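Local coordinates for protein staphylococcal enterotoxin-like toxin (PDB 4DXF) that binds carbohydrate, probably sialylated glycans as in related staphylococcal superantigen-like proteins, and has the two-domain superantigen fold of an OB domain and a beta-grasp domain, at residues 48-52 against 53-57; 134-138 against 139-143; 179-182 against 183-186. One frame throughout, in Å; residues are numbered along the deposited sequence.

Contact 1. Residues 48-52 against 53-57; sequences NVVPD and YFIYK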
ATOM      1  N   ASN A  48     -17.749  -4.688   1.967  1.00 23.59           N
ATOM      2  CA  ASN A  48     -17.732  -6.047   1.431  1.00 24.42           C
ATOM      3  C   ASN A  48     -17.543  -5.958  -0.100  1.00 25.15           C
ATOM      4  O   ASN A  48     -18.256  -5.216  -0.772  1.00 24.56           O
ATOM      5  CB  ASN A  48     -19.059  -6.759   1.741  1.00 25.93           C
ATOM      6  CG  ASN A  48     -19.211  -7.055   3.227  1.00 27.94           C
ATOM      7  OD1 ASN A  48     -18.590  -7.999   3.748  1.00 27.06           O
ATOM      8  ND2 ASN A  48     -19.890  -6.172   3.915  1.00 27.81           N
ATOM      9  N   VAL A  49     -16.586  -6.691  -0.618  1.00 24.65           N
ATOM     10  CA  VAL A  49     -16.395  -6.835  -2.075  1.00 24.24           C
ATOM     11  C   VAL A  49     -16.445  -8.285  -2.464  1.00 22.94           C
ATOM     12  O   VAL A  49     -15.879  -9.183  -1.786  1.00 22.24           O
ATOM     13  CB  VAL A  49     -15.061  -6.278  -2.500  1.00 24.19           C
ATOM     14  CG1 VAL A  49     -14.959  -6.285  -4.057  1.00 27.49           C
ATOM     15  CG2 VAL A  49     -14.922  -4.944  -1.970  1.00 24.68           C
ATOM     16  N   VAL A  50     -17.117  -8.595  -3.599  1.00 19.39           N
ATOM     17  CA  VAL A  50     -17.343  -9.969  -3.873  1.00 22.03           C
ATOM     18  C   VAL A  50     -16.921 -10.216  -5.346  1.00 24.09           C
ATOM     19  O   VAL A  50     -17.742 -10.240  -6.257  1.00 24.54           O
ATOM     20  CB  VAL A  50     -18.869 -10.356  -3.662  1.00 21.20           C
ATOM     21  CG1 VAL A  50     -19.052 -11.850  -3.863  1.00 23.92           C
ATOM     22  CG2 VAL A  50     -19.365  -9.935  -2.248  1.00 24.98           C
ATOM     23  N   PRO A  51     -15.633 -10.380  -5.582  1.00 24.03           N
ATOM     24  CA  PRO A  51     -15.171 -10.504  -6.987  1.00 24.43           C
ATOM     25  C   PRO A  51     -15.143 -11.950  -7.481  1.00 26.15           C
ATOM     26  O   PRO A  51     -15.032 -12.171  -8.715  1.00 29.55           O
ATOM     27  CB  PRO A  51     -13.752  -9.944  -6.883  1.00 23.75           C
ATOM     28  CG  PRO A  51     -13.292 -10.592  -5.561  1.00 23.98           C
ATOM     29  CD  PRO A  51     -14.511 -10.416  -4.620  1.00 23.70           C
ATOM     30  N   ASP A  52     -15.270 -12.940  -6.573  1.00 25.03           N
ATOM     31  CA  ASP A  52     -15.160 -14.346  -6.864  1.00 25.93           C
ATOM     32  C   ASP A  52     -16.157 -15.089  -5.967  1.00 26.37           C
ATOM     33  O   ASP A  52     -17.257 -14.534  -5.716  1.00 31.49           O
ATOM     34  CB  ASP A  52     -13.714 -14.834  -6.662  1.00 25.39           C
ATOM     35  CG  ASP A  52     -13.141 -14.412  -5.309  1.00 26.85           C
ATOM     36  OD1 ASP A  52     -13.933 -14.110  -4.416  1.00 22.32           O
ATOM     37  OD2 ASP A  52     -11.874 -14.310  -5.152  1.00 28.01           O
ATOM     38  N   TYR A  53     -15.798 -16.275  -5.474  1.00 26.20           N
ATOM     39  CA  TYR A  53     -16.702 -17.003  -4.531  1.00 25.81           C
ATOM     40  C   TYR A  53     -16.561 -16.587  -3.052  1.00 26.23           C
ATOM     41  O   TYR A  53     -17.295 -17.073  -2.187  1.00 26.55           O
ATOM     42  CB  TYR A  53     -16.643 -18.503  -4.726  1.00 26.07           C
ATOM     43  CG  TYR A  53     -17.525 -18.911  -5.873  1.00 27.66           C
ATOM     44  CD1 TYR A  53     -16.979 -19.216  -7.138  1.00 26.04           C
ATOM     45  CD2 TYR A  53     -18.918 -18.941  -5.707  1.00 28.74           C
ATOM     46  CE1 TYR A  53     -17.834 -19.585  -8.238  1.00 26.76           C
ATOM     47  CE2 TYR A  53     -19.759 -19.296  -6.784  1.00 28.15           C
ATOM     48  CZ  TYR A  53     -19.201 -19.598  -8.017  1.00 29.94           C
ATOM     49  OH  TYR A  53     -20.040 -19.930  -9.027  1.00 29.56           O
ATOM     50  N   PHE A  54     -15.679 -15.654  -2.781  1.00 25.43           N
ATOM     51  CA  PHE A  54     -15.492 -15.106  -1.437  1.00 25.96           C
ATOM     52  C   PHE A  54     -16.063 -13.710  -1.197  1.00 26.38           C
ATOM     53  O   PHE A  54     -16.084 -12.778  -2.066  1.00 26.18           O
ATOM     54  CB  PHE A  54     -13.980 -15.084  -1.088  1.00 26.24           C
ATOM     55  CG  PHE A  54     -13.338 -16.452  -1.119  1.00 27.58           C
ATOM     56  CD1 PHE A  54     -13.419 -17.305   0.000  1.00 30.17           C
ATOM     57  CD2 PHE A  54     -12.685 -16.904  -2.265  1.00 30.10           C
ATOM     58  CE1 PHE A  54     -12.830 -18.606  -0.026  1.00 34.12           C
ATOM     59  CE2 PHE A  54     -12.066 -18.171  -2.311  1.00 35.13           C
ATOM     60  CZ  PHE A  54     -12.138 -19.038  -1.181  1.00 34.35           C
ATOM     61  N   ILE A  55     -16.465 -13.481   0.047  1.00 26.10           N
ATOM     62  CA  ILE A  55     -16.774 -12.132   0.405  1.00 25.41           C
ATOM     63  C   ILE A  55     -15.573 -11.497   1.121  1.00 27.40           C
ATOM     64  O   ILE A  55     -15.230 -11.932   2.256  1.00 29.67           O
ATOM     65  CB  ILE A  55     -18.034 -12.110   1.333  1.00 26.41           C
ATOM     66  CG1 ILE A  55     -19.225 -12.880   0.712  1.00 27.80           C
ATOM     67  CG2 ILE A  55     -18.408 -10.758   1.682  1.00 22.70           C
ATOM     68  CD1 ILE A  55     -20.489 -12.836   1.653  1.00 28.54           C
ATOM     69  N   TYR A  56     -14.931 -10.525   0.493  1.00 24.05           N
ATOM     70  CA  TYR A  56     -13.805  -9.832   1.125  1.00 24.75           C
ATOM     71  C   TYR A  56     -14.243  -8.723   1.998  1.00 22.92           C
ATOM     72  O   TYR A  56     -15.012  -7.838   1.629  1.00 25.42           O
ATOM     73  CB  TYR A  56     -12.693  -9.374   0.154  1.00 22.33           C
ATOM     74  CG  TYR A  56     -12.128 -10.448  -0.678  1.00 23.42           C
ATOM     75  CD1 TYR A  56     -12.867 -11.041  -1.695  1.00 22.24           C
ATOM     76  CD2 TYR A  56     -10.789 -10.916  -0.473  1.00 21.95           C
ATOM     77  CE1 TYR A  56     -12.327 -12.092  -2.472  1.00 21.24           C
ATOM     78  CE2 TYR A  56     -10.255 -11.946  -1.258  1.00 24.09           C
ATOM     79  CZ  TYR A  56     -10.995 -12.498  -2.260  1.00 23.68           C
ATOM     80  OH  TYR A  56     -10.476 -13.496  -3.011  1.00 22.00           O
ATOM     81  N   LYS A  57     -13.780  -8.777   3.269  1.00 25.73           N
ATOM     82  CA  LYS A  57     -14.154  -7.742   4.215  1.00 24.29           C
ATOM     83  C   LYS A  57     -13.060  -6.719   4.304  1.00 23.93           C
ATOM     84  O   LYS A  57     -11.959  -7.023   4.832  1.00 22.96           O
ATOM     85  CB  LYS A  57     -14.325  -8.358   5.617  1.00 26.84           C
ATOM     86  CG  LYS A  57     -15.375  -9.478   5.675  1.00 28.31           C
ATOM     87  CD  LYS A  57     -16.614  -8.997   6.331  1.00 33.34           C
ATOM     88  CE  LYS A  57     -17.562 -10.185   6.273  1.00 35.77           C
ATOM     89  NZ  LYS A  57     -18.789  -9.706   5.679  1.00 33.02           N
TER

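Contact 2. Residues 134-138 against 139-143; sequences EQISL and KELDF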
ATOM      1  N   GLU A 134      -5.544   6.066 -11.834  1.00 23.27           N
ATOM      2  CA  GLU A 134      -5.845   7.469 -11.664  1.00 23.99           C
ATOM      3  C   GLU A 134      -5.701   7.894 -10.207  1.00 22.23           C
ATOM      4  O   GLU A 134      -5.140   8.953  -9.889  1.00 22.79           O
ATOM      5  CB  GLU A 134      -7.301   7.760 -12.125  1.00 24.67           C
ATOM      6  CG  GLU A 134      -7.378   9.069 -12.693  1.00 32.05           C
ATOM      7  CD  GLU A 134      -8.595   9.298 -13.601  1.00 35.99           C
ATOM      8  OE1 GLU A 134      -9.574   8.522 -13.585  1.00 34.61           O
ATOM      9  OE2 GLU A 134      -8.516  10.277 -14.340  1.00 39.01           O
ATOM     10  N   GLN A 135      -6.208   7.035  -9.336  1.00 21.79           N
ATOM     11  CA  GLN A 135      -6.157   7.324  -7.922  1.00 22.21           C
ATOM     12  C   GLN A 135      -5.562   6.053  -7.276  1.00 20.98           C
ATOM     13  O   GLN A 135      -6.043   4.974  -7.483  1.00 19.12           O
ATOM     14  CB  GLN A 135      -7.546   7.551  -7.402  1.00 20.72           C
ATOM     15  CG  GLN A 135      -7.514   8.138  -6.010  1.00 26.93           C
ATOM     16  CD  GLN A 135      -8.888   8.395  -5.441  1.00 27.61           C
ATOM     17  OE1 GLN A 135      -9.589   7.475  -5.078  1.00 26.02           O
ATOM     18  NE2 GLN A 135      -9.262   9.641  -5.362  1.00 31.30           N
ATOM     19  N   ILE A 136      -4.526   6.203  -6.458  1.00 20.75           N
ATOM     20  CA  ILE A 136      -3.861   5.062  -5.886  1.00 19.29           C
ATOM     21  C   ILE A 136      -3.726   5.313  -4.383  1.00 17.70           C
ATOM     22  O   ILE A 136      -3.491   6.478  -3.989  1.00 18.42           O
ATOM     23  CB  ILE A 136      -2.459   4.905  -6.556  1.00 21.45           C
ATOM     24  CG1 ILE A 136      -1.796   3.619  -6.062  1.00 20.51           C
ATOM     25  CG2 ILE A 136      -1.615   6.208  -6.485  1.00 27.17           C
ATOM     26  CD1 ILE A 136      -0.658   3.253  -6.896  1.00 29.41           C
ATOM     27  N   SER A 137      -3.911   4.258  -3.637  1.00 17.03           N
ATOM     28  CA  SER A 137      -3.860   4.296  -2.176  1.00 18.15           C
ATOM     29  C   SER A 137      -2.407   4.318  -1.734  1.00 19.36           C
ATOM     30  O   SER A 137      -1.512   3.734  -2.396  1.00 19.51           O
ATOM     31  CB  SER A 137      -4.519   3.082  -1.488  1.00 13.94           C
ATOM     32  OG  SER A 137      -4.005   1.808  -1.788  1.00 18.42           O
ATOM     33  N   LEU A 138      -2.195   4.943  -0.595  1.00 19.52           N
ATOM     34  CA  LEU A 138      -0.848   4.773   0.049  1.00 20.02           C
ATOM     35  C   LEU A 138      -0.531   3.355   0.395  1.00 19.30           C
ATOM     36  O   LEU A 138       0.659   2.962   0.319  1.00 19.74           O
ATOM     37  CB  LEU A 138      -0.712   5.735   1.272  1.00 19.33           C
ATOM     38  CG  LEU A 138      -0.798   7.241   1.031  1.00 20.48           C
ATOM     39  CD1 LEU A 138      -0.565   8.026   2.406  1.00 20.96           C
ATOM     40  CD2 LEU A 138       0.063   7.971  -0.039  1.00 19.19           C
ATOM     41  N   LYS A 139      -1.519   2.554   0.783  1.00 17.34           N
ATOM     42  CA  LYS A 139      -1.386   1.175   1.052  1.00 19.85           C
ATOM     43  C   LYS A 139      -0.635   0.505  -0.116  1.00 20.77           C
ATOM     44  O   LYS A 139       0.315  -0.251   0.114  1.00 19.15           O
ATOM     45  CB  LYS A 139      -2.726   0.468   1.302  1.00 20.08           C
ATOM     46  CG  LYS A 139      -2.601  -0.993   1.572  1.00 20.04           C
ATOM     47  CD  LYS A 139      -3.947  -1.675   1.524  1.00 18.62           C
ATOM     48  CE  LYS A 139      -3.899  -3.151   1.938  1.00 20.94           C
ATOM     49  NZ  LYS A 139      -3.469  -3.286   3.435  1.00 22.46           N
ATOM     50  N   GLU A 140      -1.090   0.788  -1.366  1.00 18.61           N
ATOM     51  CA  GLU A 140      -0.507   0.090  -2.548  1.00 17.73           C
ATOM     52  C   GLU A 140       0.920   0.524  -2.855  1.00 18.87           C
ATOM     53  O   GLU A 140       1.787  -0.326  -3.146  1.00 20.01           O
ATOM     54  CB  GLU A 140      -1.391   0.311  -3.817  1.00 19.40           C
ATOM     55  CG  GLU A 140      -0.790  -0.368  -5.029  1.00 20.97           C
ATOM     56  CD  GLU A 140      -1.697  -0.299  -6.239  1.00 23.03           C
ATOM     57  OE1 GLU A 140      -2.888   0.051  -6.030  1.00 19.66           O
ATOM     58  OE2 GLU A 140      -1.215  -0.592  -7.401  1.00 22.16           O
ATOM     59  N   LEU A 141       1.163   1.823  -2.792  1.00 18.37           N
ATOM     60  CA  LEU A 141       2.487   2.394  -3.049  1.00 19.33           C
ATOM     61  C   LEU A 141       3.454   1.842  -1.980  1.00 20.45           C
ATOM     62  O   LEU A 141       4.520   1.250  -2.324  1.00 19.48           O
ATOM     63  CB  LEU A 141       2.444   3.899  -2.992  1.00 20.25           C
ATOM     64  CG  LEU A 141       1.569   4.585  -4.080  1.00 22.74           C
ATOM     65  CD1 LEU A 141       1.290   5.969  -3.610  1.00 25.30           C
ATOM     66  CD2 LEU A 141       2.394   4.558  -5.384  1.00 23.23           C
ATOM     67  N   ASP A 142       3.018   1.964  -0.729  1.00 19.55           N
ATOM     68  CA  ASP A 142       3.889   1.495   0.367  1.00 21.17           C
ATOM     69  C   ASP A 142       4.196  -0.031   0.213  1.00 20.79           C
ATOM     70  O   ASP A 142       5.370  -0.442   0.247  1.00 21.36           O
ATOM     71  CB  ASP A 142       3.185   1.746   1.687  1.00 19.96           C
ATOM     72  CG  ASP A 142       3.924   1.050   2.889  1.00 18.62           C
ATOM     73  OD1 ASP A 142       5.032   1.613   3.209  1.00 22.79           O
ATOM     74  OD2 ASP A 142       3.398   0.068   3.492  1.00 19.45           O
ATOM     75  N   PHE A 143       3.207  -0.884  -0.074  1.00 17.45           N
ATOM     76  CA  PHE A 143       3.394  -2.293  -0.117  1.00 18.92           C
ATOM     77  C   PHE A 143       4.243  -2.723  -1.331  1.00 19.50           C
ATOM     78  O   PHE A 143       5.205  -3.485  -1.209  1.00 19.46           O
ATOM     79  CB  PHE A 143       2.074  -2.984  -0.118  1.00 18.90           C
ATOM     80  CG  PHE A 143       2.155  -4.426   0.152  1.00 18.96           C
ATOM     81  CD1 PHE A 143       2.171  -4.861   1.502  1.00 19.93           C
ATOM     82  CD2 PHE A 143       2.231  -5.414  -0.899  1.00 19.55           C
ATOM     83  CE1 PHE A 143       2.283  -6.178   1.802  1.00 19.11           C
ATOM     84  CE2 PHE A 143       2.310  -6.802  -0.547  1.00 19.39           C
ATOM     85  CZ  PHE A 143       2.307  -7.151   0.816  1.00 21.73           C
TER
HETATM   86  O   HOH W   1      -4.538   1.436  -4.393  1.00 18.24           O

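Contact 3. Residues 179-182 against 183-186; sequences HKKL and QENR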
ATOM      1  N   HIS A 179      11.300   1.626   9.253  1.00 26.24           N
ATOM      2  CA  HIS A 179      11.491   0.800  10.467  1.00 27.82           C
ATOM      3  C   HIS A 179      10.183   0.304  11.083  1.00 28.34           C
ATOM      4  O   HIS A 179      10.202  -0.454  12.073  1.00 30.07           O
ATOM      5  CB  HIS A 179      12.275   1.613  11.549  1.00 28.89           C
ATOM      6  CG  HIS A 179      11.513   2.769  12.113  1.00 33.14           C
ATOM      7  ND1 HIS A 179      11.581   4.035  11.578  1.00 37.48           N
ATOM      8  CD2 HIS A 179      10.651   2.844  13.164  1.00 34.85           C
ATOM      9  CE1 HIS A 179      10.785   4.836  12.263  1.00 42.00           C
ATOM     10  NE2 HIS A 179      10.226   4.140  13.240  1.00 38.18           N
ATOM     11  N   LYS A 180       9.028   0.760  10.565  1.00 26.95           N
ATOM     12  CA  LYS A 180       7.748   0.358  11.163  1.00 27.40           C
ATOM     13  C   LYS A 180       6.774   0.013  10.027  1.00 26.63           C
ATOM     14  O   LYS A 180       7.006   0.460   8.930  1.00 24.25           O
ATOM     15  CB  LYS A 180       7.155   1.475  12.060  1.00 27.42           C
ATOM     16  CG  LYS A 180       6.966   2.865  11.445  1.00 30.71           C
ATOM     17  CD  LYS A 180       6.313   3.787  12.534  1.00 38.07           C
ATOM     18  CE  LYS A 180       6.017   5.162  11.950  1.00 42.40           C
ATOM     19  NZ  LYS A 180       5.310   6.091  12.943  1.00 45.51           N
ATOM     20  N   LYS A 181       5.799  -0.846  10.281  1.00 26.01           N
ATOM     21  CA  LYS A 181       4.740  -1.081   9.225  1.00 26.93           C
ATOM     22  C   LYS A 181       3.994   0.260   8.963  1.00 27.96           C
ATOM     23  O   LYS A 181       3.911   1.169   9.860  1.00 26.55           O
ATOM     24  CB  LYS A 181       3.816  -2.202   9.682  1.00 28.84           C
ATOM     25  CG  LYS A 181       2.623  -2.471   8.818  1.00 31.71           C
ATOM     26  CD  LYS A 181       1.505  -3.005   9.670  1.00 36.42           C
ATOM     27  CE  LYS A 181       1.154  -4.391   9.346  1.00 39.92           C
ATOM     28  NZ  LYS A 181      -0.237  -4.682   9.862  1.00 39.92           N
ATOM     29  N   LEU A 182       3.458   0.482   7.731  1.00 25.04           N
ATOM     30  CA  LEU A 182       2.732   1.717   7.478  1.00 25.63           C
ATOM     31  C   LEU A 182       1.583   1.726   8.490  1.00 25.21           C
ATOM     32  O   LEU A 182       0.991   0.683   8.742  1.00 25.98           O
ATOM     33  CB  LEU A 182       2.099   1.719   6.062  1.00 23.52           C
ATOM     34  CG  LEU A 182       1.179   2.878   5.686  1.00 25.38           C
ATOM     35  CD1 LEU A 182       2.030   4.106   5.741  1.00 24.43           C
ATOM     36  CD2 LEU A 182       0.757   2.611   4.250  1.00 22.58           C
ATOM     37  N   GLN A 183       1.325   2.895   9.066  1.00 28.62           N
ATOM     38  CA  GLN A 183       0.222   3.050  10.060  1.00 30.18           C
ATOM     39  C   GLN A 183      -1.115   2.700   9.376  1.00 30.54           C
ATOM     40  O   GLN A 183      -1.352   3.167   8.272  1.00 27.89           O
ATOM     41  CB  GLN A 183       0.204   4.489  10.534  1.00 30.76           C
ATOM     42  CG  GLN A 183       1.478   4.877  11.315  1.00 38.27           C
ATOM     43  CD  GLN A 183       1.195   5.361  12.761  1.00 47.21           C
ATOM     44  OE1 GLN A 183       0.125   5.921  13.061  1.00 50.96           O
ATOM     45  NE2 GLN A 183       2.172   5.140  13.659  1.00 51.27           N
ATOM     46  N   GLU A 184      -1.958   1.913  10.039  1.00 30.64           N
ATOM     47  CA  GLU A 184      -3.228   1.486   9.425  1.00 32.79           C
ATOM     48  C   GLU A 184      -4.145   2.607   8.940  1.00 33.11           C
ATOM     49  O   GLU A 184      -4.727   2.470   7.830  1.00 32.59           O
ATOM     50  CB  GLU A 184      -3.976   0.558  10.345  1.00 32.88           C
ATOM     51  CG  GLU A 184      -3.396  -0.831  10.366  1.00 36.72           C
ATOM     52  CD  GLU A 184      -4.412  -1.834  10.757  1.00 36.74           C
ATOM     53  OE1 GLU A 184      -5.563  -1.412  11.135  1.00 41.22           O
ATOM     54  OE2 GLU A 184      -4.070  -3.032  10.689  1.00 34.64           O
ATOM     55  N   ASN A 185      -4.314   3.700   9.716  1.00 31.92           N
ATOM     56  CA  ASN A 185      -5.101   4.883   9.168  1.00 31.62           C
ATOM     57  C   ASN A 185      -4.605   5.431   7.806  1.00 29.50           C
ATOM     58  O   ASN A 185      -5.395   5.830   6.950  1.00 27.74           O
ATOM     59  CB  ASN A 185      -5.217   6.024  10.190  1.00 32.67           C
ATOM     60  CG  ASN A 185      -3.867   6.641  10.493  1.00 36.67           C
ATOM     61  OD1 ASN A 185      -2.934   5.942  10.903  1.00 42.08           O
ATOM     62  ND2 ASN A 185      -3.730   7.923  10.229  1.00 41.70           N
ATOM     63  N   ARG A 186      -3.289   5.428   7.568  1.00 25.95           N
ATOM     64  CA  ARG A 186      -2.763   5.959   6.311  1.00 24.17           C
ATOM     65  C   ARG A 186      -2.985   4.988   5.083  1.00 21.53           C
ATOM     66  O   ARG A 186      -2.792   5.414   3.910  1.00 23.48           O
ATOM     67  CB  ARG A 186      -1.269   6.199   6.475  1.00 24.06           C
ATOM     68  CG  ARG A 186      -0.895   7.175   7.666  1.00 26.27           C
ATOM     69  CD  ARG A 186       0.662   7.229   7.616  1.00 24.27           C
ATOM     70  NE  ARG A 186       1.055   8.040   6.493  1.00 27.30           N
ATOM     71  CZ  ARG A 186       2.302   8.085   6.054  1.00 26.77           C
ATOM     72  NH1 ARG A 186       3.192   7.335   6.704  1.00 20.27           N
ATOM     73  NH2 ARG A 186       2.624   8.879   5.032  1.00 25.49           N
TER
HETATM   74  O   HOH W   2      -2.467  -3.586   8.738  1.00 42.78           O

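Contact 1. Residues 48-52 against 53-57
Tyr-56, on the same face of the hairpin as Val-49, reaches toward Asp-52 in the turn, and its phenol OH gives a hydrogen bond of 2.7 Å to Asp-52 OD2 on the syn lone pair. The carboxylate lies at the edge of the phenol ring, the two planes 33° apart. Asp-52 CG stands between its own backbone N and carbonyl carbon (chi1 50°), which folds the short side chain back over the turn. Its other oxygen, OD1, accepts from Phe-54 N at 2.8 Å, the donor standing well above the carboxylate plane. Aspartate suits this place because one carboxylate can hold both the turn backbone and a phenol. Pro-51, already rigid, crosses Tyr-56 at about a right angle, its CD 3.4 Å from Tyr-56 CD1.

Behind the loop the strands pair in antiparallel fashion: Val-49 and Tyr-56 form a hydrogen-bonded pair, with Val-49 N to Tyr-56 O at 3.0 Å and Tyr-56 N to Val-49 O at 2.8 Å. The next pair, Asn-48 and Lys-57, is non-hydrogen-bonded, and there the side chains make the link instead. They run alongside each other, and Lys-57, bent at chi2 and chi4, brings NZ to Asn-48 OD1 at 2.6 Å. Val-50 CG2 and Ile-55 CG2 touch more loosely at 4.1 Å.

The hairpin joins strands 46-49 and 56-59 of the OB-fold sheet. Asn-48 ND2 bonds to Ile-36 O on strand 33-37, Tyr-56 meets the ring of Phe-30 on strand 28-31, and on the other flank Lys-57 pairs through its backbone with Lys-91 and Ser-93.

Contact 2. Residues 134-138 against 139-143
Ser-137 caps the helix that starts at Leu-138: its OG accepts from Glu-140 N at 3.1 Å, serving an amide that the backbone alone holds poorly. The hydroxyl reaches it because OG sits between the backbone N and the carbonyl carbon (chi1 59°), and serine is short enough to turn back in this way. Ser-137 O takes two weak bonds, from Glu-140 N and from Leu-141 N, and Asp-142 N to Leu-138 O, at 2.8 Å, is the first strong rung of the helix.

The tight, apolar part is Ile-136 with Leu-141. Ile-136 points from the strand toward the helix, and with CG1 anti to the backbone N (chi1 -174°) its CD1 extends to Leu-141 CD2, 3.6 Å away. Branched aliphatic chains fill this corner well, where a strand runs into a helix at 62°. Glu-140, a polar chain, is laid against Ile-136 at about a right angle, its OE1 lying 3.7 Å from Ile-136 CG1.

The other side is less direct: a single water, within a buried contact, bridges Ser-137 and Glu-140, donating to Glu-140 OE1 at 2.7 Å and accepting from Ser-137 N at 3.0 Å, while also bonding to Ser-137 OG. Glu-140 OE2 has a salt bridge to Lys-144 one turn on, which would be expected to keep the carboxylate charged.

This strand-to-helix junction opens the long helix 138-153 of the beta-grasp domain. Strand 135-137 pairs with strand 190-192, whose Ile-191 packs on Ile-136, Leu-138 and Leu-141; Leu-138 also rests on Tyr-174 and Phe-176 of strand 173-177, and Lys-139 NZ reaches across to Val-94 O in the OB-fold sheet.

Contact 3. Residues 179-182 against 183-186
From Lys-181 to Gln-183 the backbone stays extended, close to polyproline II, and it then turns into a short, weakly bonded helix about Glu-184, where Arg-186 N makes a weak bond to Gln-183 O. Leu-182 and Arg-186 carry the contact between side chains. Leu-182 puts CG anti to its backbone N (chi1 174°), and this brings CD1 to Arg-186, where it lies 4.0 Å from Arg-186 CB and 3.6 Å from Arg-186 NH1. The two chains cross at about a right angle. Arginine suits the spot because its methylene groups can lie against leucine while the guanidinium goes on to a polar partner: the bend at chi3 (74°) turns that group toward strand 173-177, where NH2 bonds to Thr-175 O.

In the beta-grasp domain this segment is the connection that leaves strand 173-177 and passes along the long helix 138-153 before strand 190-192. Leu-182 is its buried residue, and a leucine fits there because it can pack on Phe-176 as well as on Arg-186.

Elsewhere the contacts are polar and less direct. Lys-181 NZ and Glu-184 OE2 are 4.3 Å apart, too far for a salt bridge, and a water joins them, accepting from Lys-181 NZ at 2.7 Å and lying 2.6 Å from Glu-184 OE2. The long lysine chain also lets its ammonium form a cation-pi contact with Tyr-22. Lys-180, its chain fully extended beyond CG, runs obliquely past Gln-183 at the exposed surface.

Overall arrangement
Contacts 2 and 3 are neighbours in the beta-grasp domain, their centres about 13 Å apart, and they pack directly against each other: Leu-182 CB lies 3.3 Å from Asp-142 OD2, and Leu-138 CB is 3.4 Å from Arg-186 O. Tyr-23 ties them together further, its OH bonding to both Asp-142 OD2 and Leu-182 N, while Arg-146 forms a salt bridge with Asp-142 and a hydrogen bond to Lys-180 O. Contact 1 belongs to the OB-fold domain, its centre about 20 Å from that of contact 2 and about 25 Å from that of contact 3, and it touches neither. Strand 92-99 connects the regions: Ser-93 pairs with Lys-57 of contact 1 and touches Lys-139 of contact 2.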